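Local coordinates for protein Ta0487 (Thermoplasma acidophilum, PDB 3KBQ) that is of unknown function but belongs to the CinA family and probably binds molybdopterin or a related compound through the domain held in this chain, at residues Lys4-Ile9 / His35-Arg40; Val62-Val67 / Gly143-Ile148. All coordinates share one frame; numbering follows the deposited sequence.

Contact 1. Residues Lys4-Ile9 / His35-Arg40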
ATOM      1  N   LYS B   4     -10.536 -10.518  13.350  1.00 33.17           N
ATOM      2  CA  LYS B   4     -10.235  -9.123  13.741  1.00 33.03           C
ATOM      3  C   LYS B   4      -9.216  -8.456  12.804  1.00 30.68           C
ATOM      4  O   LYS B   4      -8.703  -7.380  13.094  1.00 29.89           O
ATOM      5  CB  LYS B   4      -9.771  -9.081  15.208  1.00 32.97           C
ATOM      6  CG  LYS B   4     -10.702  -9.829  16.112  1.00 36.68           C
ATOM      7  CD  LYS B   4     -10.716  -9.302  17.552  1.00 42.16           C
ATOM      8  CE  LYS B   4      -9.334  -9.236  18.176  1.00 42.84           C
ATOM      9  NZ  LYS B   4      -9.450  -9.344  19.668  1.00 46.60           N
ATOM     10  N   ASN B   5      -8.936  -9.112  11.674  1.00 28.93           N
ATOM     11  CA  ASN B   5      -7.993  -8.611  10.680  1.00 27.48           C
ATOM     12  C   ASN B   5      -8.726  -7.759   9.653  1.00 26.15           C
ATOM     13  O   ASN B   5      -9.767  -8.164   9.134  1.00 25.36           O
ATOM     14  CB  ASN B   5      -7.275  -9.772   9.970  1.00 28.32           C
ATOM     15  CG  ASN B   5      -6.022 -10.302  10.750  1.00 34.18           C
ATOM     16  OD1 ASN B   5      -5.483 -11.376  10.433  1.00 37.75           O
ATOM     17  ND2 ASN B   5      -5.560  -9.540  11.745  1.00 32.61           N
ATOM     18  N   ALA B   6      -8.175  -6.592   9.362  1.00 24.38           N
ATOM     19  CA  ALA B   6      -8.676  -5.741   8.272  1.00 24.54           C
ATOM     20  C   ALA B   6      -7.547  -5.399   7.348  1.00 23.59           C
ATOM     21  O   ALA B   6      -6.386  -5.383   7.779  1.00 23.44           O
ATOM     22  CB  ALA B   6      -9.321  -4.412   8.785  1.00 24.07           C
ATOM     23  N   SER B   7      -7.882  -5.162   6.079  1.00 22.06           N
ATOM     24  CA  SER B   7      -6.907  -4.609   5.132  1.00 23.43           C
ATOM     25  C   SER B   7      -7.439  -3.365   4.467  1.00 22.75           C
ATOM     26  O   SER B   7      -8.655  -3.172   4.367  1.00 23.03           O
ATOM     27  CB  SER B   7      -6.523  -5.633   4.061  1.00 24.58           C
ATOM     28  OG  SER B   7      -5.632  -6.549   4.675  1.00 30.60           O
ATOM     29  N   VAL B   8      -6.517  -2.536   3.996  1.00 23.07           N
ATOM     30  CA  VAL B   8      -6.834  -1.273   3.371  1.00 22.12           C
ATOM     31  C   VAL B   8      -6.290  -1.282   1.939  1.00 22.57           C
ATOM     32  O   VAL B   8      -5.170  -1.673   1.675  1.00 21.54           O
ATOM     33  CB  VAL B   8      -6.255  -0.112   4.193  1.00 22.24           C
ATOM     34  CG1 VAL B   8      -6.645   1.267   3.626  1.00 19.57           C
ATOM     35  CG2 VAL B   8      -6.719  -0.261   5.660  1.00 23.06           C
ATOM     36  N   ILE B   9      -7.103  -0.790   1.018  1.00 21.79           N
ATOM     37  CA  ILE B   9      -6.703  -0.682  -0.364  1.00 21.22           C
ATOM     38  C   ILE B   9      -6.908   0.775  -0.774  1.00 21.89           C
ATOM     39  O   ILE B   9      -7.909   1.409  -0.410  1.00 21.99           O
ATOM     40  CB  ILE B   9      -7.555  -1.591  -1.283  1.00 21.66           C
ATOM     41  CG1 ILE B   9      -7.338  -3.091  -0.954  1.00 21.28           C
ATOM     42  CG2 ILE B   9      -7.194  -1.276  -2.805  1.00 18.94           C
ATOM     43  CD1 ILE B   9      -8.468  -3.988  -1.579  1.00 19.24           C
ATOM     44  N   HIS B  35     -11.512   0.900  16.261  1.00 24.61           N
ATOM     45  CA  HIS B  35     -12.615  -0.046  16.557  1.00 25.83           C
ATOM     46  C   HIS B  35     -12.143  -1.455  16.858  1.00 25.34           C
ATOM     47  O   HIS B  35     -12.927  -2.381  16.838  1.00 24.93           O
ATOM     48  CB  HIS B  35     -13.658  -0.037  15.454  1.00 26.70           C
ATOM     49  CG  HIS B  35     -14.432   1.228  15.407  1.00 28.50           C
ATOM     50  ND1 HIS B  35     -14.088   2.278  14.578  1.00 32.62           N
ATOM     51  CD2 HIS B  35     -15.532   1.625  16.086  1.00 32.66           C
ATOM     52  CE1 HIS B  35     -14.954   3.262  14.745  1.00 31.57           C
ATOM     53  NE2 HIS B  35     -15.829   2.899  15.663  1.00 31.41           N
ATOM     54  N   GLY B  36     -10.859  -1.607  17.155  1.00 24.22           N
ATOM     55  CA  GLY B  36     -10.370  -2.877  17.687  1.00 24.71           C
ATOM     56  C   GLY B  36      -9.874  -3.858  16.619  1.00 24.87           C
ATOM     57  O   GLY B  36      -9.487  -4.982  16.951  1.00 22.71           O
ATOM     58  N   TYR B  37      -9.803  -3.428  15.351  1.00 24.00           N
ATOM     59  CA  TYR B  37      -9.204  -4.298  14.330  1.00 24.73           C
ATOM     60  C   TYR B  37      -7.707  -4.267  14.299  1.00 24.76           C
ATOM     61  O   TYR B  37      -7.076  -3.240  14.615  1.00 27.22           O
ATOM     62  CB  TYR B  37      -9.688  -3.923  12.931  1.00 25.22           C
ATOM     63  CG  TYR B  37     -11.112  -4.245  12.708  1.00 27.79           C
ATOM     64  CD1 TYR B  37     -11.463  -5.446  12.105  1.00 29.98           C
ATOM     65  CD2 TYR B  37     -12.130  -3.354  13.096  1.00 28.76           C
ATOM     66  CE1 TYR B  37     -12.736  -5.751  11.896  1.00 28.25           C
ATOM     67  CE2 TYR B  37     -13.442  -3.672  12.894  1.00 27.22           C
ATOM     68  CZ  TYR B  37     -13.728  -4.878  12.289  1.00 28.35           C
ATOM     69  OH  TYR B  37     -15.006  -5.250  12.045  1.00 31.33           O
ATOM     70  N   GLN B  38      -7.113  -5.367  13.883  1.00 24.03           N
ATOM     71  CA  GLN B  38      -5.720  -5.360  13.488  1.00 24.60           C
ATOM     72  C   GLN B  38      -5.578  -5.061  11.985  1.00 24.81           C
ATOM     73  O   GLN B  38      -6.042  -5.835  11.120  1.00 24.45           O
ATOM     74  CB  GLN B  38      -5.002  -6.685  13.857  1.00 26.80           C
ATOM     75  CG  GLN B  38      -3.566  -6.709  13.234  1.00 29.28           C
ATOM     76  CD  GLN B  38      -2.731  -7.885  13.664  1.00 39.61           C
ATOM     77  OE1 GLN B  38      -2.953  -9.029  13.212  1.00 41.70           O
ATOM     78  NE2 GLN B  38      -1.723  -7.618  14.503  1.00 38.04           N
ATOM     79  N   VAL B  39      -4.956  -3.932  11.645  1.00 24.54           N
ATOM     80  CA  VAL B  39      -4.813  -3.623  10.231  1.00 24.38           C
ATOM     81  C   VAL B  39      -3.583  -4.390   9.706  1.00 24.91           C
ATOM     82  O   VAL B  39      -2.435  -4.135  10.059  1.00 23.07           O
ATOM     83  CB  VAL B  39      -4.688  -2.113   9.966  1.00 25.53           C
ATOM     84  CG1 VAL B  39      -4.584  -1.829   8.436  1.00 22.44           C
ATOM     85  CG2 VAL B  39      -5.873  -1.382  10.613  1.00 21.82           C
ATOM     86  N   ARG B  40      -3.844  -5.349   8.847  1.00 24.77           N
ATOM     87  CA  ARG B  40      -2.804  -6.324   8.531  1.00 25.72           C
ATOM     88  C   ARG B  40      -1.920  -5.912   7.346  1.00 25.54           C
ATOM     89  O   ARG B  40      -0.677  -6.022   7.442  1.00 25.98           O
ATOM     90  CB  ARG B  40      -3.421  -7.692   8.307  1.00 25.13           C
ATOM     91  CG  ARG B  40      -2.319  -8.691   8.114  1.00 32.62           C
ATOM     92  CD  ARG B  40      -2.771 -10.092   8.207  1.00 33.98           C
ATOM     93  NE  ARG B  40      -1.790 -10.990   7.581  1.00 35.10           N
ATOM     94  CZ  ARG B  40      -2.023 -12.288   7.404  1.00 36.52           C
ATOM     95  NH1 ARG B  40      -3.215 -12.816   7.784  1.00 33.75           N
ATOM     96  NH2 ARG B  40      -1.097 -13.050   6.848  1.00 35.45           N
TER
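Gln-38 turns its CG away from the backbone N (chi1 172°) and runs out extended beside Asn-5, whose CG stands next to its own backbone N, and the two side chains run side by side, pointing the same way. ND2 of Asn-5 gives a hydrogen bond of 3.0 Å to OE1 of Gln-38. It reaches the oxygen on a lone pair in the carbonyl plane, although the N-H...O angle is 141°, and the amide planes are turned only 20° from each other. At the other branch of the Asn-5 amide, CD of the extended Arg-40 lies 3.7 Å from OD1 of Asn-5, which sits at the edge of the guanidinium without bonding to it. The charged end of Arg-40 has its main partner in Glu-51 of the second subunit, a salt bridge.

Beneath these side chains the backbones pair as parallel strands. Gln-38 N binds Lys-4 O at 2.7 Å, Gln-38 O takes the N-H of Ala-6, and Ala-6 O accepts from Arg-40 N at 2.8 Å, the last two almost straight. Ala-6 and Val-39 point to the opposite face, where helix 23-34 packs on them through Leu-32. There CG2 of Val-8 meets CG1 of Val-39 at 3.8 Å, while CB of Ala-6 lies 4.1 Å from CD1 of the Tyr-37 ring. The hydroxyl of that ring is bonded to the carbonyl of Ile-168, near the C-terminus.

Chemically the strand pair is two-sided: methyl groups face the helix, while on the other face an amide pair lies next to an arginine salt-bridged to the second subunit. The single amide-amide bond is consistent with Asn-5 turning its NH2 toward Gln-38, though one bent bond probably holds an exposed glutamine only loosely.

Contact 2. Residues Val62-Val67 / Gly143-Ile148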
ATOM      1  N   VAL B  62      -6.344 -12.475   3.526  1.00 24.63           N
ATOM      2  CA  VAL B  62      -5.700 -12.274   4.845  1.00 25.35           C
ATOM      3  C   VAL B  62      -6.567 -11.529   5.886  1.00 25.53           C
ATOM      4  O   VAL B  62      -6.161 -11.352   7.055  1.00 26.23           O
ATOM      5  CB  VAL B  62      -4.342 -11.531   4.655  1.00 26.60           C
ATOM      6  CG1 VAL B  62      -3.448 -12.317   3.708  1.00 25.26           C
ATOM      7  CG2 VAL B  62      -4.549 -10.018   4.119  1.00 25.15           C
ATOM      8  N   SER B  63      -7.755 -11.080   5.487  1.00 23.86           N
ATOM      9  CA  SER B  63      -8.586 -10.311   6.398  1.00 25.67           C
ATOM     10  C   SER B  63     -10.081 -10.578   6.175  1.00 25.56           C
ATOM     11  O   SER B  63     -10.484 -10.972   5.082  1.00 27.58           O
ATOM     12  CB  SER B  63      -8.261  -8.806   6.313  1.00 24.98           C
ATOM     13  OG  SER B  63      -8.553  -8.345   5.030  1.00 32.82           O
ATOM     14  N   ASP B  64     -10.888 -10.360   7.216  1.00 23.96           N
ATOM     15  CA  ASP B  64     -12.314 -10.492   7.126  1.00 22.91           C
ATOM     16  C   ASP B  64     -13.036  -9.177   6.870  1.00 22.90           C
ATOM     17  O   ASP B  64     -14.233  -9.185   6.607  1.00 21.69           O
ATOM     18  CB  ASP B  64     -12.898 -11.188   8.362  1.00 24.06           C
ATOM     19  CG  ASP B  64     -12.648 -12.709   8.363  1.00 28.88           C
ATOM     20  OD1 ASP B  64     -11.943 -13.247   7.444  1.00 29.28           O
ATOM     21  OD2 ASP B  64     -13.176 -13.369   9.297  1.00 30.23           O
ATOM     22  N   LEU B  65     -12.314  -8.064   6.906  1.00 21.97           N
ATOM     23  CA  LEU B  65     -12.916  -6.774   6.565  1.00 22.37           C
ATOM     24  C   LEU B  65     -11.900  -6.040   5.702  1.00 21.66           C
ATOM     25  O   LEU B  65     -10.714  -5.930   6.076  1.00 22.46           O
ATOM     26  CB  LEU B  65     -13.196  -5.938   7.810  1.00 21.82           C
ATOM     27  CG  LEU B  65     -13.526  -4.442   7.548  1.00 24.48           C
ATOM     28  CD1 LEU B  65     -14.828  -4.281   6.769  1.00 20.10           C
ATOM     29  CD2 LEU B  65     -13.657  -3.708   8.863  1.00 22.35           C
ATOM     30  N   VAL B  66     -12.352  -5.566   4.552  1.00 20.96           N
ATOM     31  CA  VAL B  66     -11.484  -4.913   3.577  1.00 20.31           C
ATOM     32  C   VAL B  66     -12.097  -3.565   3.265  1.00 20.90           C
ATOM     33  O   VAL B  66     -13.305  -3.475   2.944  1.00 19.90           O
ATOM     34  CB  VAL B  66     -11.379  -5.783   2.274  1.00 20.07           C
ATOM     35  CG1 VAL B  66     -10.591  -5.066   1.179  1.00 20.83           C
ATOM     36  CG2 VAL B  66     -10.685  -7.137   2.613  1.00 20.57           C
ATOM     37  N   VAL B  67     -11.313  -2.485   3.406  1.00 19.98           N
ATOM     38  CA  VAL B  67     -11.868  -1.164   3.059  1.00 21.14           C
ATOM     39  C   VAL B  67     -11.019  -0.555   1.974  1.00 21.47           C
ATOM     40  O   VAL B  67      -9.777  -0.520   2.126  1.00 21.51           O
ATOM     41  CB  VAL B  67     -11.894  -0.177   4.301  1.00 21.86           C
ATOM     42  CG1 VAL B  67     -12.558   1.165   3.912  1.00 20.34           C
ATOM     43  CG2 VAL B  67     -12.594  -0.816   5.540  1.00 22.11           C
ATOM     44  N   GLY B 143     -18.847 -14.291   1.020  1.00 25.65           N
ATOM     45  CA  GLY B 143     -19.209 -15.255   2.103  1.00 25.13           C
ATOM     46  C   GLY B 143     -19.461 -14.464   3.393  1.00 25.74           C
ATOM     47  O   GLY B 143     -20.268 -13.526   3.414  1.00 26.43           O
ATOM     48  N   GLY B 144     -18.703 -14.760   4.434  1.00 25.34           N
ATOM     49  CA  GLY B 144     -18.834 -14.064   5.713  1.00 25.57           C
ATOM     50  C   GLY B 144     -17.922 -12.859   5.842  1.00 25.32           C
ATOM     51  O   GLY B 144     -17.818 -12.265   6.924  1.00 25.93           O
ATOM     52  N   LYS B 145     -17.252 -12.483   4.755  1.00 23.01           N
ATOM     53  CA  LYS B 145     -16.331 -11.342   4.820  1.00 23.63           C
ATOM     54  C   LYS B 145     -17.053 -10.081   4.389  1.00 22.94           C
ATOM     55  O   LYS B 145     -18.036 -10.162   3.674  1.00 23.57           O
ATOM     56  CB  LYS B 145     -15.078 -11.576   3.960  1.00 21.92           C
ATOM     57  CG  LYS B 145     -14.213 -12.700   4.535  1.00 24.62           C
ATOM     58  CD  LYS B 145     -13.052 -13.085   3.557  1.00 24.26           C
ATOM     59  CE  LYS B 145     -12.283 -14.310   4.118  1.00 25.31           C
ATOM     60  NZ  LYS B 145     -11.084 -13.950   4.969  1.00 23.60           N
ATOM     61  N   LYS B 146     -16.571  -8.915   4.809  1.00 22.86           N
ATOM     62  CA  LYS B 146     -17.208  -7.672   4.337  1.00 23.60           C
ATOM     63  C   LYS B 146     -16.244  -6.757   3.611  1.00 22.34           C
ATOM     64  O   LYS B 146     -15.065  -6.715   3.929  1.00 21.58           O
ATOM     65  CB  LYS B 146     -17.852  -6.969   5.510  1.00 24.05           C
ATOM     66  CG  LYS B 146     -19.117  -7.726   5.957  1.00 31.74           C
ATOM     67  CD  LYS B 146     -20.219  -6.759   6.472  1.00 39.74           C
ATOM     68  CE  LYS B 146     -19.985  -6.406   7.952  1.00 44.66           C
ATOM     69  NZ  LYS B 146     -21.096  -5.538   8.473  1.00 48.28           N
ATOM     70  N   VAL B 147     -16.754  -6.026   2.628  1.00 21.00           N
ATOM     71  CA  VAL B 147     -15.912  -5.195   1.792  1.00 22.48           C
ATOM     72  C   VAL B 147     -16.639  -3.857   1.701  1.00 22.91           C
ATOM     73  O   VAL B 147     -17.824  -3.807   1.360  1.00 24.81           O
ATOM     74  CB  VAL B 147     -15.715  -5.770   0.399  1.00 22.14           C
ATOM     75  CG1 VAL B 147     -14.813  -4.851  -0.422  1.00 23.07           C
ATOM     76  CG2 VAL B 147     -15.052  -7.156   0.452  1.00 22.65           C
ATOM     77  N   ILE B 148     -15.961  -2.798   2.087  1.00 22.53           N
ATOM     78  CA  ILE B 148     -16.513  -1.429   2.014  1.00 22.74           C
ATOM     79  C   ILE B 148     -15.714  -0.673   0.947  1.00 22.49           C
ATOM     80  O   ILE B 148     -14.480  -0.555   1.054  1.00 21.25           O
ATOM     81  CB  ILE B 148     -16.337  -0.696   3.365  1.00 23.07           C
ATOM     82  CG1 ILE B 148     -17.069  -1.439   4.499  1.00 22.51           C
ATOM     83  CG2 ILE B 148     -16.811   0.752   3.284  1.00 23.90           C
ATOM     84  CD1 ILE B 148     -18.472  -0.967   4.672  1.00 33.82           C
TER
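Strands 65-67 and 145-148 run parallel, their axes at 10° to each other and 4.8 Å apart at closest approach, with Asp-64 O, Val-66 N and Val-66 O bonded in turn to Lys-146 N, Lys-146 O and Ile-148 N. Where the strands begin, Lys-145 reaches across the side chain of Asp-64 at about a right angle. Its chain is extended as far as CE and then bends (chi4 -93°), bringing NZ to 2.7 Å from Asp-64 OD1, a salt bridge in which NZ approaches OD1 almost in line with its C-O bond. The same NZ bonds to Ser-63 O at 3.0 Å, lying above that carbonyl's plane, and to the carbonyl of Leu-60 in helix 49-62. With an alanine here, the Asp-64 carboxylate would probably lose its countercharge from this strand, and the carbonyls of Ser-63 and Leu-60 a donor.

Farther along, contact is through aliphatic groups. On one face CD1 of Leu-65 lies 4.3 Å from CG1 of Ile-148, and CG1 of Val-67 sits 4.2 Å from Ile-148 CB. Lys-146 shares this face, its ammonium paired with Asp-167. On the other, Val-66 CB and Val-147 CG2 are 4.3 Å apart, under Phe-56 of helix 49-62. Parallel hydrophobic strands with helices packed on both faces are typical of the alpha/beta core of MoCF_biosynth domains, the family to which this part of the protein belongs.

How the contacts relate
Contact 1 closes before contact 2 opens along the chain, yet their centres are only about 9 Å apart because strands 5-11 and 65-69 are neighbours in one mixed sheet. Across it the order 38-45, 5-11, 65-69, 145-150 makes these four strands a continuous parallel run, with contact 1 at its outer edge and contact 2 farther in. The seam between them is backbone bonding: Ser-7 O to Val-67 N and Ile-9 N to Val-67 O, both 2.9 Å and probable hydrogen bonds. Helix 49-62 lies over side chains from both contacts. Together they tie the N-terminal strands to one much later in the chain, while the second subunit touches contact 1 alone.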